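Local structure of structural polyprotein, VP2 (Israeli acute paralysis virus, 5CDD) at residues 140-145 with 150-155. The protein probably serves as a structural component of the viral capsid, being the VP2 piece of the polyprotein, built on a picornavirus-type capsid fold. Sequence-based numbering, arbitrary orientation.
Sequences SFQEAY and GTEDFV
The rings of Phe154 and Tyr145, with the Glu152 side chain, form the heart of this contact. Over one face of the Phe154 ring sits the backbone N of Ser140, 3.5 Å above the plane and displaced toward the rim, while Ser140 CB lies 3.4 Å from Phe154 CD2. The Tyr145 ring receives the backbone instead at its edge: the carbonyl carbon of Glu152 lies nearly in the ring plane, 3.4 Å from Tyr145 CE1. Tyr145 reaches across to 150-155 because its chi1 of 177° sets CG opposite the backbone N, and its OH comes 3.6 Å from Gly150 CA. The two rings themselves meet loosely, Tyr145 CD1 to Phe154 CE2 being 4.3 Å.

Beside the tyrosine the Glu152 chain runs the other way, extended past CG; its OE2 accepts a hydrogen bond from Asp146 N, and the carboxylate lies near the Gln142 amide, the two side chains crossing at about a right angle. Ser140 OG accepts from Gln142 N at 160°, closing an ST turn, and also bonds Tyr98 OH; Asp153 OD2 is held by Ser53. Pro52 touches the side chains of both aromatics, and where strand 155-161 begins, Phe154 and Val155 both face Leu51, a classic beta bulge.

The principle illustrated is a division of labour in the connection between strands 131-146 and 155-161 of the picornavirus-type capsid domain: rings meet backbone and aliphatic carbon, while neighbouring residues satisfy several polar ends, so cohesion rests largely on packing.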
loop_
_atom_site.group_PDB
_atom_site.type_symbol
_atom_site.label_atom_id
_atom_site.label_comp_id
_atom_site.label_asym_id
_atom_site.label_seq_id
_atom_site.Cartn_x
_atom_site.Cartn_y
_atom_site.Cartn_z
ATOM N N SER C 140 -10.466 36.453 -35.879
ATOM C CA SER C 140 -11.182 37.238 -34.881
ATOM C C SER C 140 -11.114 36.528 -33.537
ATOM O O SER C 140 -10.987 35.304 -33.482
ATOM C CB SER C 140 -12.645 37.418 -35.292
ATOM O OG SER C 140 -13.343 38.236 -34.367
ATOM N N PHE C 141 -11.184 37.297 -32.453
ATOM C CA PHE C 141 -11.152 36.715 -31.117
ATOM C C PHE C 141 -12.588 36.489 -30.660
ATOM O O PHE C 141 -12.839 35.920 -29.596
ATOM C CB PHE C 141 -10.403 37.634 -30.140
ATOM C CG PHE C 141 -11.050 38.979 -29.929
ATOM C CD1 PHE C 141 -12.199 39.106 -29.157
ATOM C CD2 PHE C 141 -10.496 40.122 -30.490
ATOM C CE1 PHE C 141 -12.784 40.356 -28.946
ATOM C CE2 PHE C 141 -11.073 41.375 -30.286
ATOM C CZ PHE C 141 -12.220 41.491 -29.511
ATOM N N GLN C 142 -13.527 36.939 -31.487
ATOM C CA GLN C 142 -14.946 36.787 -31.210
ATOM C C GLN C 142 -15.460 35.534 -31.904
ATOM O O GLN C 142 -14.853 35.053 -32.860
ATOM C CB GLN C 142 -15.711 38.008 -31.711
ATOM C CG GLN C 142 -15.281 39.302 -31.060
ATOM C CD GLN C 142 -16.057 40.487 -31.576
ATOM O OE1 GLN C 142 -15.986 40.820 -32.757
ATOM N NE2 GLN C 142 -16.810 41.133 -30.692
ATOM N N GLU C 143 -16.582 35.011 -31.426
ATOM C CA GLU C 143 -17.160 33.803 -31.998
ATOM C C GLU C 143 -17.604 33.997 -33.444
ATOM O O GLU C 143 -17.732 33.028 -34.199
ATOM C CB GLU C 143 -18.341 33.336 -31.149
ATOM C CG GLU C 143 -17.989 33.025 -29.697
ATOM C CD GLU C 143 -16.799 32.086 -29.559
ATOM O OE1 GLU C 143 -15.644 32.563 -29.633
ATOM O OE2 GLU C 143 -17.019 30.867 -29.383
ATOM N N ALA C 144 -17.838 35.249 -33.827
ATOM C CA ALA C 144 -18.265 35.563 -35.185
ATOM C C ALA C 144 -18.141 37.052 -35.494
ATOM O O ALA C 144 -17.995 37.881 -34.594
ATOM C CB ALA C 144 -19.700 35.106 -35.400
ATOM N N TYR C 145 -18.202 37.374 -36.781
ATOM C CA TYR C 145 -18.105 38.748 -37.260
ATOM C C TYR C 145 -19.509 39.334 -37.405
ATOM O O TYR C 145 -20.377 38.729 -38.032
ATOM C CB TYR C 145 -17.386 38.758 -38.615
ATOM C CG TYR C 145 -17.262 40.117 -39.271
ATOM C CD1 TYR C 145 -16.470 41.119 -38.710
ATOM C CD2 TYR C 145 -17.928 40.396 -40.465
ATOM C CE1 TYR C 145 -16.344 42.365 -39.323
ATOM C CE2 TYR C 145 -17.809 41.637 -41.084
ATOM C CZ TYR C 145 -17.016 42.616 -40.509
ATOM O OH TYR C 145 -16.898 43.842 -41.119
ATOM N N GLY C 150 -20.384 45.948 -38.867
ATOM C CA GLY C 150 -19.233 46.187 -39.721
ATOM C C GLY C 150 -18.088 47.031 -39.189
ATOM O O GLY C 150 -17.467 47.769 -39.952
ATOM N N THR C 151 -17.804 46.943 -37.894
ATOM C CA THR C 151 -16.697 47.704 -37.316
ATOM C C THR C 151 -15.723 46.737 -36.671
ATOM O O THR C 151 -14.877 47.119 -35.860
ATOM C CB THR C 151 -17.179 48.682 -36.237
ATOM O OG1 THR C 151 -17.854 47.963 -35.195
ATOM C CG2 THR C 151 -18.110 49.714 -36.848
ATOM N N GLU C 152 -15.829 45.478 -37.063
ATOM C CA GLU C 152 -14.995 44.448 -36.479
ATOM C C GLU C 152 -13.935 43.799 -37.368
ATOM O O GLU C 152 -13.639 42.622 -37.186
ATOM C CB GLU C 152 -15.904 43.359 -35.901
ATOM C CG GLU C 152 -16.898 43.858 -34.857
ATOM C CD GLU C 152 -17.868 42.776 -34.401
ATOM O OE1 GLU C 152 -18.748 43.082 -33.567
ATOM O OE2 GLU C 152 -17.753 41.627 -34.878
ATOM N N ASP C 153 -13.353 44.531 -38.315
ATOM C CA ASP C 153 -12.327 43.907 -39.147
ATOM C C ASP C 153 -11.235 43.391 -38.220
ATOM O O ASP C 153 -10.663 44.147 -37.435
ATOM C CB ASP C 153 -11.753 44.891 -40.164
ATOM C CG ASP C 153 -12.660 45.079 -41.365
ATOM O OD1 ASP C 153 -13.226 44.081 -41.858
ATOM O OD2 ASP C 153 -12.800 46.227 -41.829
ATOM N N PHE C 154 -10.957 42.095 -38.313
ATOM C CA PHE C 154 -9.976 41.456 -37.448
ATOM C C PHE C 154 -8.588 41.176 -38.021
ATOM O O PHE C 154 -7.724 40.658 -37.314
ATOM C CB PHE C 154 -10.572 40.155 -36.917
ATOM C CG PHE C 154 -11.162 39.287 -37.985
ATOM C CD1 PHE C 154 -10.347 38.555 -38.841
ATOM C CD2 PHE C 154 -12.539 39.221 -38.153
ATOM C CE1 PHE C 154 -10.897 37.764 -39.851
ATOM C CE2 PHE C 154 -13.100 38.436 -39.157
ATOM C CZ PHE C 154 -12.278 37.706 -40.008
ATOM N N VAL C 155 -8.353 41.507 -39.284
ATOM C CA VAL C 155 -7.039 41.250 -39.861
ATOM C C VAL C 155 -6.678 42.241 -40.960
ATOM O O VAL C 155 -7.528 42.640 -41.756
ATOM C CB VAL C 155 -6.958 39.805 -40.416
ATOM C CG1 VAL C 155 -8.003 39.600 -41.496
ATOM C CG2 VAL C 155 -5.566 39.529 -40.954
#